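Local coordinates for protein walker-Type ATPase (Pyrococcus abyssi, PDB 2QEN) that binds ADP and magnesium through a Walker-type nucleotide site and is probably an ATPase, though its biological role is unknown, at residues 49-52 with 53-57; 86-89 with 90-93; 110-113 with 114-117. The protein carries 1 engineered substitution. One frame throughout, in Å; residues are numbered along the deposited sequence.

Contact 1. Residues 49-52 with 53-57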
ATOM      1  N   ARG A  49       1.541  -8.499   6.440  1.00 26.50           N
ATOM      2  CA  ARG A  49       2.457  -9.030   7.458  1.00 26.75           C
ATOM      3  C   ARG A  49       1.822 -10.086   8.369  1.00 26.71           C
ATOM      4  O   ARG A  49       2.454 -11.104   8.672  1.00 26.86           O
ATOM      5  CB  ARG A  49       3.053  -7.909   8.327  1.00 27.15           C
ATOM      6  CG  ARG A  49       4.169  -7.100   7.652  1.00 26.80           C
ATOM      7  CD  ARG A  49       4.902  -6.206   8.643  1.00 27.37           C
ATOM      8  NE  ARG A  49       4.021  -5.157   9.150  1.00 28.01           N
ATOM      9  CZ  ARG A  49       3.880  -3.954   8.611  1.00 29.21           C
ATOM     10  NH1 ARG A  49       4.570  -3.603   7.531  1.00 30.43           N
ATOM     11  NH2 ARG A  49       3.029  -3.096   9.153  1.00 30.83           N
ATOM     12  N   ALA A  50       0.586  -9.831   8.804  1.00 26.49           N
ATOM     13  CA  ALA A  50      -0.197 -10.786   9.592  1.00 26.73           C
ATOM     14  C   ALA A  50      -0.450 -12.094   8.816  1.00 26.55           C
ATOM     15  O   ALA A  50      -0.324 -13.179   9.362  1.00 26.04           O
ATOM     16  CB  ALA A  50      -1.518 -10.155  10.010  1.00 26.24           C
ATOM     17  N   PHE A  51      -0.787 -11.960   7.537  1.00 27.28           N
ATOM     18  CA  PHE A  51      -1.014 -13.092   6.631  1.00 28.32           C
ATOM     19  C   PHE A  51       0.246 -13.949   6.463  1.00 28.92           C
ATOM     20  O   PHE A  51       0.176 -15.178   6.510  1.00 28.80           O
ATOM     21  CB  PHE A  51      -1.453 -12.541   5.266  1.00 28.34           C
ATOM     22  CG  PHE A  51      -2.011 -13.570   4.322  1.00 29.03           C
ATOM     23  CD1 PHE A  51      -3.322 -14.007   4.446  1.00 26.47           C
ATOM     24  CD2 PHE A  51      -1.233 -14.059   3.264  1.00 30.28           C
ATOM     25  CE1 PHE A  51      -3.848 -14.913   3.559  1.00 29.31           C
ATOM     26  CE2 PHE A  51      -1.753 -14.978   2.369  1.00 29.20           C
ATOM     27  CZ  PHE A  51      -3.065 -15.415   2.516  1.00 28.76           C
ATOM     28  N   LEU A  52       1.395 -13.301   6.267  1.00 29.65           N
ATOM     29  CA  LEU A  52       2.667 -14.018   6.113  1.00 31.05           C
ATOM     30  C   LEU A  52       3.202 -14.562   7.436  1.00 31.90           C
ATOM     31  O   LEU A  52       4.028 -15.471   7.426  1.00 32.12           O
ATOM     32  CB  LEU A  52       3.739 -13.152   5.431  1.00 30.51           C
ATOM     33  CG  LEU A  52       3.455 -12.724   3.987  1.00 31.35           C
ATOM     34  CD1 LEU A  52       4.436 -11.624   3.543  1.00 30.58           C
ATOM     35  CD2 LEU A  52       3.507 -13.920   3.052  1.00 30.91           C
ATOM     36  N   ASN A  53       2.734 -14.009   8.560  1.00 32.68           N
ATOM     37  CA  ASN A  53       3.139 -14.488   9.890  1.00 33.95           C
ATOM     38  C   ASN A  53       2.827 -15.976  10.057  1.00 34.58           C
ATOM     39  O   ASN A  53       3.567 -16.705  10.713  1.00 34.71           O
ATOM     40  CB  ASN A  53       2.461 -13.668  10.998  1.00 33.54           C
ATOM     41  CG  ASN A  53       3.035 -13.953  12.390  1.00 35.17           C
ATOM     42  OD1 ASN A  53       4.254 -13.927  12.598  1.00 34.85           O
ATOM     43  ND2 ASN A  53       2.146 -14.202  13.360  1.00 34.64           N
ATOM     44  N   GLU A  54       1.735 -16.419   9.441  1.00 35.52           N
ATOM     45  CA  GLU A  54       1.287 -17.809   9.552  1.00 36.46           C
ATOM     46  C   GLU A  54       1.640 -18.659   8.333  1.00 35.73           C
ATOM     47  O   GLU A  54       1.588 -19.889   8.396  1.00 36.21           O
ATOM     48  CB  GLU A  54      -0.225 -17.853   9.824  1.00 36.30           C
ATOM     49  CG  GLU A  54      -0.580 -17.519  11.279  1.00 38.66           C
ATOM     50  CD  GLU A  54      -2.064 -17.247  11.491  1.00 38.36           C
ATOM     51  OE1 GLU A  54      -2.869 -18.199  11.398  1.00 41.26           O
ATOM     52  OE2 GLU A  54      -2.421 -16.083  11.756  1.00 40.30           O
ATOM     53  N   ARG A  55       2.009 -17.998   7.240  1.00 35.11           N
ATOM     54  CA  ARG A  55       2.259 -18.645   5.958  1.00 34.93           C
ATOM     55  C   ARG A  55       3.659 -18.312   5.444  1.00 34.36           C
ATOM     56  O   ARG A  55       4.011 -17.128   5.379  1.00 35.19           O
ATOM     57  CB  ARG A  55       1.219 -18.180   4.925  1.00 35.11           C
ATOM     58  CG  ARG A  55      -0.206 -18.648   5.205  1.00 35.90           C
ATOM     59  CD  ARG A  55      -1.194 -17.739   4.531  1.00 35.40           C
ATOM     60  NE  ARG A  55      -2.543 -17.838   5.087  1.00 37.67           N
ATOM     61  CZ  ARG A  55      -2.974 -17.200   6.183  1.00 38.66           C
ATOM     62  NH1 ARG A  55      -2.161 -16.426   6.895  1.00 37.32           N
ATOM     63  NH2 ARG A  55      -4.237 -17.352   6.586  1.00 38.56           N
ATOM     64  N   PRO A  56       4.447 -19.342   5.050  1.00 33.45           N
ATOM     65  CA  PRO A  56       5.819 -19.138   4.558  1.00 32.56           C
ATOM     66  C   PRO A  56       5.845 -18.194   3.359  1.00 31.95           C
ATOM     67  O   PRO A  56       5.166 -18.427   2.339  1.00 31.60           O
ATOM     68  CB  PRO A  56       6.273 -20.544   4.130  1.00 32.25           C
ATOM     69  CG  PRO A  56       5.362 -21.473   4.791  1.00 32.99           C
ATOM     70  CD  PRO A  56       4.064 -20.770   5.034  1.00 33.38           C
ATOM     71  N   GLY A  57       6.616 -17.127   3.501  1.00 31.21           N
ATOM     72  CA  GLY A  57       6.684 -16.101   2.487  1.00 30.04           C
ATOM     73  C   GLY A  57       7.615 -14.999   2.914  1.00 29.87           C
ATOM     74  O   GLY A  57       8.066 -14.958   4.061  1.00 29.70           O
TER
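Phe51 and Arg55 face each other across the last turn of helix 44-54, the helix that follows the Walker A loop in this P-loop ATPase fold. Part of the contact is a flat stack: the guanidinium of Arg55 lies on the Phe51 ring with the planes 4° apart and the centres 3.9 Å apart, close enough for a cation-pi interaction. Arginine suits the place because its aliphatic stem is used as well, CD adding a CH-pi contact over the same face, 3.7 Å from the ring centroid. With CG anti to the backbone N (chi1 -167°), the Phe51 ring presents one face to this chain.

Polar bonds finish the helix. Arg55 NH1 reaches back to Phe51 O at 2.7 Å, approaching in the carbonyl plane on a lone pair, while Arg55 NH2 forms a salt bridge with Glu25 of helix 18-30. The backbone N of Arg55 makes only weak bonds to Phe51 O and Leu52 O, so the side chain supplies the firmer link to the helix end. Replacing this arginine by an alanine would probably leave Glu25 without its charged mate and Phe51 O without its NH1 donor, and open a gap over one face of the ring.

Apolar packing comes where the chain enters strand 57-61. Gly57 has no side chain to collide with Leu52, whose CD2 lies 3.9 Å from Gly57 CA.

Contact 2. Residues 86-89 with 90-93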
ATOM      1  N   SER A  86      16.619 -14.241   5.414  1.00 36.16           N
ATOM      2  CA  SER A  86      17.663 -14.574   6.396  1.00 35.82           C
ATOM      3  C   SER A  86      17.343 -14.025   7.800  1.00 35.59           C
ATOM      4  O   SER A  86      16.589 -13.060   7.916  1.00 35.25           O
ATOM      5  CB  SER A  86      19.029 -14.084   5.904  1.00 35.96           C
ATOM      6  OG  SER A  86      19.396 -14.755   4.699  1.00 36.16           O
ATOM      7  N   PRO A  87      17.871 -14.663   8.874  1.00 35.54           N
ATOM      8  CA  PRO A  87      18.577 -15.952   8.902  1.00 35.56           C
ATOM      9  C   PRO A  87      17.637 -17.080   8.497  1.00 35.53           C
ATOM     10  O   PRO A  87      16.554 -17.222   9.065  1.00 35.59           O
ATOM     11  CB  PRO A  87      19.005 -16.104  10.371  1.00 35.59           C
ATOM     12  CG  PRO A  87      18.109 -15.194  11.138  1.00 35.80           C
ATOM     13  CD  PRO A  87      17.791 -14.054  10.216  1.00 35.44           C
ATOM     14  N   PHE A  88      18.045 -17.857   7.499  1.00 35.52           N
ATOM     15  CA  PHE A  88      17.195 -18.910   6.967  1.00 35.50           C
ATOM     16  C   PHE A  88      16.956 -20.064   7.954  1.00 35.58           C
ATOM     17  O   PHE A  88      15.929 -20.732   7.887  1.00 35.32           O
ATOM     18  CB  PHE A  88      17.728 -19.421   5.619  1.00 35.46           C
ATOM     19  CG  PHE A  88      16.779 -20.348   4.905  1.00 35.34           C
ATOM     20  CD1 PHE A  88      15.432 -20.005   4.753  1.00 35.01           C
ATOM     21  CD2 PHE A  88      17.219 -21.568   4.411  1.00 34.47           C
ATOM     22  CE1 PHE A  88      14.547 -20.865   4.112  1.00 35.69           C
ATOM     23  CE2 PHE A  88      16.341 -22.427   3.768  1.00 34.79           C
ATOM     24  CZ  PHE A  88      15.003 -22.076   3.619  1.00 34.91           C
ATOM     25  N   GLN A  89      17.895 -20.278   8.873  1.00 35.94           N
ATOM     26  CA  GLN A  89      17.740 -21.297   9.913  1.00 36.51           C
ATOM     27  C   GLN A  89      16.543 -21.028  10.839  1.00 36.57           C
ATOM     28  O   GLN A  89      15.893 -21.963  11.310  1.00 36.46           O
ATOM     29  CB  GLN A  89      19.028 -21.437  10.722  1.00 36.72           C
ATOM     30  CG  GLN A  89      20.067 -22.330  10.080  1.00 37.83           C
ATOM     31  CD  GLN A  89      21.362 -22.351  10.858  1.00 40.06           C
ATOM     32  OE1 GLN A  89      22.120 -21.377  10.852  1.00 41.28           O
ATOM     33  NE2 GLN A  89      21.624 -23.460  11.540  1.00 40.03           N
ATOM     34  N   LYS A  90      16.266 -19.752  11.091  1.00 36.86           N
ATOM     35  CA  LYS A  90      15.075 -19.335  11.827  1.00 37.51           C
ATOM     36  C   LYS A  90      13.798 -19.736  11.077  1.00 37.61           C
ATOM     37  O   LYS A  90      12.838 -20.218  11.687  1.00 37.43           O
ATOM     38  CB  LYS A  90      15.102 -17.820  12.070  1.00 37.51           C
ATOM     39  CG  LYS A  90      13.993 -17.312  12.982  1.00 38.35           C
ATOM     40  CD  LYS A  90      13.997 -15.800  13.093  1.00 38.05           C
ATOM     41  CE  LYS A  90      13.129 -15.351  14.256  1.00 39.31           C
ATOM     42  NZ  LYS A  90      13.074 -13.861  14.367  1.00 39.73           N
ATOM     43  N   PHE A  91      13.813 -19.540   9.755  1.00 37.88           N
ATOM     44  CA  PHE A  91      12.717 -19.916   8.859  1.00 38.27           C
ATOM     45  C   PHE A  91      12.475 -21.425   8.848  1.00 38.07           C
ATOM     46  O   PHE A  91      11.339 -21.886   9.002  1.00 37.73           O
ATOM     47  CB  PHE A  91      13.031 -19.441   7.441  1.00 38.76           C
ATOM     48  CG  PHE A  91      11.820 -19.194   6.603  1.00 40.27           C
ATOM     49  CD1 PHE A  91      11.136 -17.980   6.685  1.00 41.79           C
ATOM     50  CD2 PHE A  91      11.362 -20.164   5.718  1.00 42.40           C
ATOM     51  CE1 PHE A  91      10.006 -17.744   5.913  1.00 40.99           C
ATOM     52  CE2 PHE A  91      10.230 -19.934   4.939  1.00 41.79           C
ATOM     53  CZ  PHE A  91       9.553 -18.722   5.042  1.00 40.79           C
ATOM     54  N   GLN A  92      13.560 -22.177   8.670  1.00 37.91           N
ATOM     55  CA  GLN A  92      13.553 -23.631   8.689  1.00 37.85           C
ATOM     56  C   GLN A  92      13.090 -24.196  10.033  1.00 38.21           C
ATOM     57  O   GLN A  92      12.466 -25.251  10.076  1.00 38.60           O
ATOM     58  CB  GLN A  92      14.954 -24.163   8.382  1.00 37.87           C
ATOM     59  CG  GLN A  92      15.398 -23.948   6.948  1.00 37.59           C
ATOM     60  CD  GLN A  92      16.843 -24.354   6.706  1.00 37.37           C
ATOM     61  OE1 GLN A  92      17.749 -23.959   7.446  1.00 36.51           O
ATOM     62  NE2 GLN A  92      17.068 -25.128   5.655  1.00 35.08           N
ATOM     63  N   SER A  93      13.417 -23.512  11.125  1.00 37.97           N
ATOM     64  CA  SER A  93      12.970 -23.939  12.448  1.00 37.91           C
ATOM     65  C   SER A  93      11.468 -23.683  12.624  1.00 37.73           C
ATOM     66  O   SER A  93      10.760 -24.525  13.174  1.00 37.69           O
ATOM     67  CB  SER A  93      13.786 -23.248  13.549  1.00 37.74           C
ATOM     68  OG  SER A  93      13.196 -23.424  14.827  1.00 38.32           O
TER
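Phe88 O accepts the straightest bond of this first helical turn, from Gln92 N at 2.9 Å with an N-H...O angle of 168°. One residue on, Gln89 O takes the amide of Ser93 at 2.9 Å. Ahead of the helix, Pro87 O receives only a weak bond from Lys90 N. Proline, which has no N-H to donate, suits the position just before the helix, where none is needed for helical bonding; the peptide bond preceding it is cis. Lys90 carries its extended chain away from the contact.

The side chain of Gln92 does double duty. Its CG rests over one face of the Phe88 ring, 3.9 Å from the centroid, and the amide plane is stacked on the ring at 28°; NE2 comes within 3.4 Å of Phe88 CE2. The same NE2 is satisfied beyond the helix, donating to Leu99 O and Asn100 OD1, so a glutamine can both cover an aromatic face and tie down the following loop. With CG anti to the carbonyl carbon (chi1 -70°), its chain is directed back along the helix over Phe88.

Phe91 meets Phe88 through CD2, 3.6 Å from Phe88 CE1, their rings near parallel but slid apart. Backbone bonds between residues four apart, with side chains packed along the same spacing, are characteristic of an alpha-helix, and here they belong to the first turn of helix 88-95.

Contact 3. Residues 110-113 with 114-117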
ATOM      1  N   LYS A 110      26.282 -12.149  -9.121  1.00 35.43           N
ATOM      2  CA  LYS A 110      26.375 -13.330  -9.978  1.00 35.00           C
ATOM      3  C   LYS A 110      25.119 -14.227  -9.987  1.00 34.41           C
ATOM      4  O   LYS A 110      25.173 -15.379 -10.434  1.00 34.53           O
ATOM      5  CB  LYS A 110      27.634 -14.118  -9.611  1.00 34.98           C
ATOM      6  CG  LYS A 110      28.920 -13.305  -9.822  1.00 35.86           C
ATOM      7  CD  LYS A 110      30.186 -14.114  -9.566  1.00 35.66           C
ATOM      8  CE  LYS A 110      31.451 -13.296  -9.861  1.00 36.73           C
ATOM      9  NZ  LYS A 110      31.552 -12.022  -9.075  1.00 36.71           N
ATOM     10  N   LEU A 111      23.992 -13.691  -9.515  1.00 33.56           N
ATOM     11  CA  LEU A 111      22.715 -14.422  -9.500  1.00 32.99           C
ATOM     12  C   LEU A 111      21.702 -13.812 -10.472  1.00 32.50           C
ATOM     13  O   LEU A 111      21.652 -12.595 -10.635  1.00 32.57           O
ATOM     14  CB  LEU A 111      22.099 -14.435  -8.085  1.00 32.91           C
ATOM     15  CG  LEU A 111      22.611 -15.410  -7.016  1.00 32.94           C
ATOM     16  CD1 LEU A 111      22.159 -14.994  -5.622  1.00 32.31           C
ATOM     17  CD2 LEU A 111      22.181 -16.841  -7.316  1.00 32.19           C
ATOM     18  N   SER A 112      20.898 -14.658 -11.112  1.00 31.65           N
ATOM     19  CA  SER A 112      19.747 -14.186 -11.879  1.00 30.90           C
ATOM     20  C   SER A 112      18.466 -14.266 -11.040  1.00 30.90           C
ATOM     21  O   SER A 112      18.366 -15.064 -10.102  1.00 30.82           O
ATOM     22  CB  SER A 112      19.587 -14.969 -13.188  1.00 30.90           C
ATOM     23  OG  SER A 112      18.934 -16.207 -12.998  1.00 30.16           O
ATOM     24  N   LEU A 113      17.491 -13.430 -11.384  1.00 30.23           N
ATOM     25  CA  LEU A 113      16.199 -13.447 -10.725  1.00 29.94           C
ATOM     26  C   LEU A 113      15.486 -14.787 -10.874  1.00 29.51           C
ATOM     27  O   LEU A 113      14.859 -15.270  -9.939  1.00 28.70           O
ATOM     28  CB  LEU A 113      15.318 -12.321 -11.269  1.00 30.29           C
ATOM     29  CG  LEU A 113      15.695 -10.880 -10.924  1.00 30.54           C
ATOM     30  CD1 LEU A 113      14.813  -9.972 -11.742  1.00 32.61           C
ATOM     31  CD2 LEU A 113      15.522 -10.599  -9.424  1.00 31.72           C
ATOM     32  N   ARG A 114      15.587 -15.369 -12.064  1.00 29.54           N
ATOM     33  CA  ARG A 114      14.958 -16.639 -12.378  1.00 30.07           C
ATOM     34  C   ARG A 114      15.508 -17.801 -11.538  1.00 29.89           C
ATOM     35  O   ARG A 114      14.737 -18.627 -11.056  1.00 29.27           O
ATOM     36  CB  ARG A 114      15.152 -16.929 -13.854  1.00 30.80           C
ATOM     37  CG  ARG A 114      14.113 -17.814 -14.450  1.00 32.05           C
ATOM     38  CD  ARG A 114      13.688 -17.264 -15.798  1.00 32.62           C
ATOM     39  NE  ARG A 114      13.404 -18.365 -16.705  1.00 35.63           N
ATOM     40  CZ  ARG A 114      12.735 -18.261 -17.847  1.00 35.65           C
ATOM     41  NH1 ARG A 114      12.242 -17.100 -18.260  1.00 35.66           N
ATOM     42  NH2 ARG A 114      12.562 -19.344 -18.572  1.00 37.22           N
ATOM     43  N   GLU A 115      16.832 -17.832 -11.383  1.00 29.66           N
ATOM     44  CA  GLU A 115      17.582 -18.760 -10.515  1.00 30.52           C
ATOM     45  C   GLU A 115      17.039 -18.746  -9.081  1.00 29.88           C
ATOM     46  O   GLU A 115      16.738 -19.795  -8.515  1.00 30.05           O
ATOM     47  CB  GLU A 115      19.047 -18.309 -10.499  1.00 30.40           C
ATOM     48  CG  GLU A 115      20.097 -19.316 -10.118  1.00 31.85           C
ATOM     49  CD  GLU A 115      21.529 -18.766 -10.322  1.00 32.81           C
ATOM     50  OE1 GLU A 115      21.691 -17.609 -10.814  1.00 34.50           O
ATOM     51  OE2 GLU A 115      22.497 -19.496  -9.997  1.00 35.61           O
ATOM     52  N   VAL A 116      16.910 -17.542  -8.517  1.00 29.62           N
ATOM     53  CA  VAL A 116      16.392 -17.315  -7.174  1.00 29.08           C
ATOM     54  C   VAL A 116      14.948 -17.802  -7.032  1.00 29.24           C
ATOM     55  O   VAL A 116      14.607 -18.483  -6.056  1.00 29.00           O
ATOM     56  CB  VAL A 116      16.473 -15.801  -6.793  1.00 29.32           C
ATOM     57  CG1 VAL A 116      15.666 -15.492  -5.500  1.00 27.66           C
ATOM     58  CG2 VAL A 116      17.944 -15.340  -6.682  1.00 28.34           C
ATOM     59  N   PHE A 117      14.113 -17.457  -8.009  1.00 28.90           N
ATOM     60  CA  PHE A 117      12.706 -17.828  -7.969  1.00 29.46           C
ATOM     61  C   PHE A 117      12.459 -19.328  -8.107  1.00 29.75           C
ATOM     62  O   PHE A 117      11.550 -19.858  -7.467  1.00 29.76           O
ATOM     63  CB  PHE A 117      11.881 -16.984  -8.953  1.00 29.83           C
ATOM     64  CG  PHE A 117      11.454 -15.643  -8.382  1.00 30.94           C
ATOM     65  CD1 PHE A 117      12.388 -14.802  -7.754  1.00 33.24           C
ATOM     66  CD2 PHE A 117      10.127 -15.240  -8.426  1.00 33.00           C
ATOM     67  CE1 PHE A 117      11.993 -13.556  -7.204  1.00 33.69           C
ATOM     68  CE2 PHE A 117       9.721 -13.991  -7.873  1.00 32.77           C
ATOM     69  CZ  PHE A 117      10.658 -13.165  -7.261  1.00 31.59           C
TER
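Leu113 O accepts the backbone N-H of Phe117 at 3.0 Å, a regular helical bond, and Val116 N donates likewise to Ser112 O at 3.3 Å. Just ahead of them, Glu115 OE1 takes the backbone N-H of Ser112 at 3.1 Å, met nearly along its C-O axis and almost straight at 172°. In return Ser112 OG accepts from Glu115 N, also at 3.1 Å. OG gets there by sitting between its own backbone N and carbonyl carbon (chi1 81°), which folds the hydroxyl back toward the start of the helix. This reciprocal pair is a capping box, with Ser112 at the N-cap of helix 113-127. Serine has a short side chain that can stand in for a missing backbone carbonyl, and glutamate is long enough to reach back three residues; its negative charge would also probably be steadied by the positive end of the helix dipole.

Leu111 lays its CD2 against the carboxylate, 3.6 Å from Glu115 CD, the two side chains crossing at about a right angle. Leu111 and Leu113 both pack on Ile78 of helix 74-84, and Phe117 reaches Leu165 and Ile167 of strand 165-171. Val116 adds a branched apolar face, its CG2 4.4 Å from Leu111 CD1, with Phe103 beyond.

Along the chain the three contacts come in series; none nests within or crosses another, and each is local, spanning a few consecutive residues at one end of a helix, so none closes a long loop. Contact 1 ends helix 44-54 and leads into strand 57-61, an outermost strand of the parallel sheet. Contact 2 starts helix 88-95, and contact 3 starts helix 113-127, the next helix in the chain. Contacts 1 and 2 meet directly: Phe91 CZ packs 3.7 Å from Gly57 N, so helix 88-95 rests against the turn entering the edge strand. Contact 3 stands apart, its nearest atoms about 10 Å from those of contact 2, where helix 113-127 packs on an inner part of the sheet.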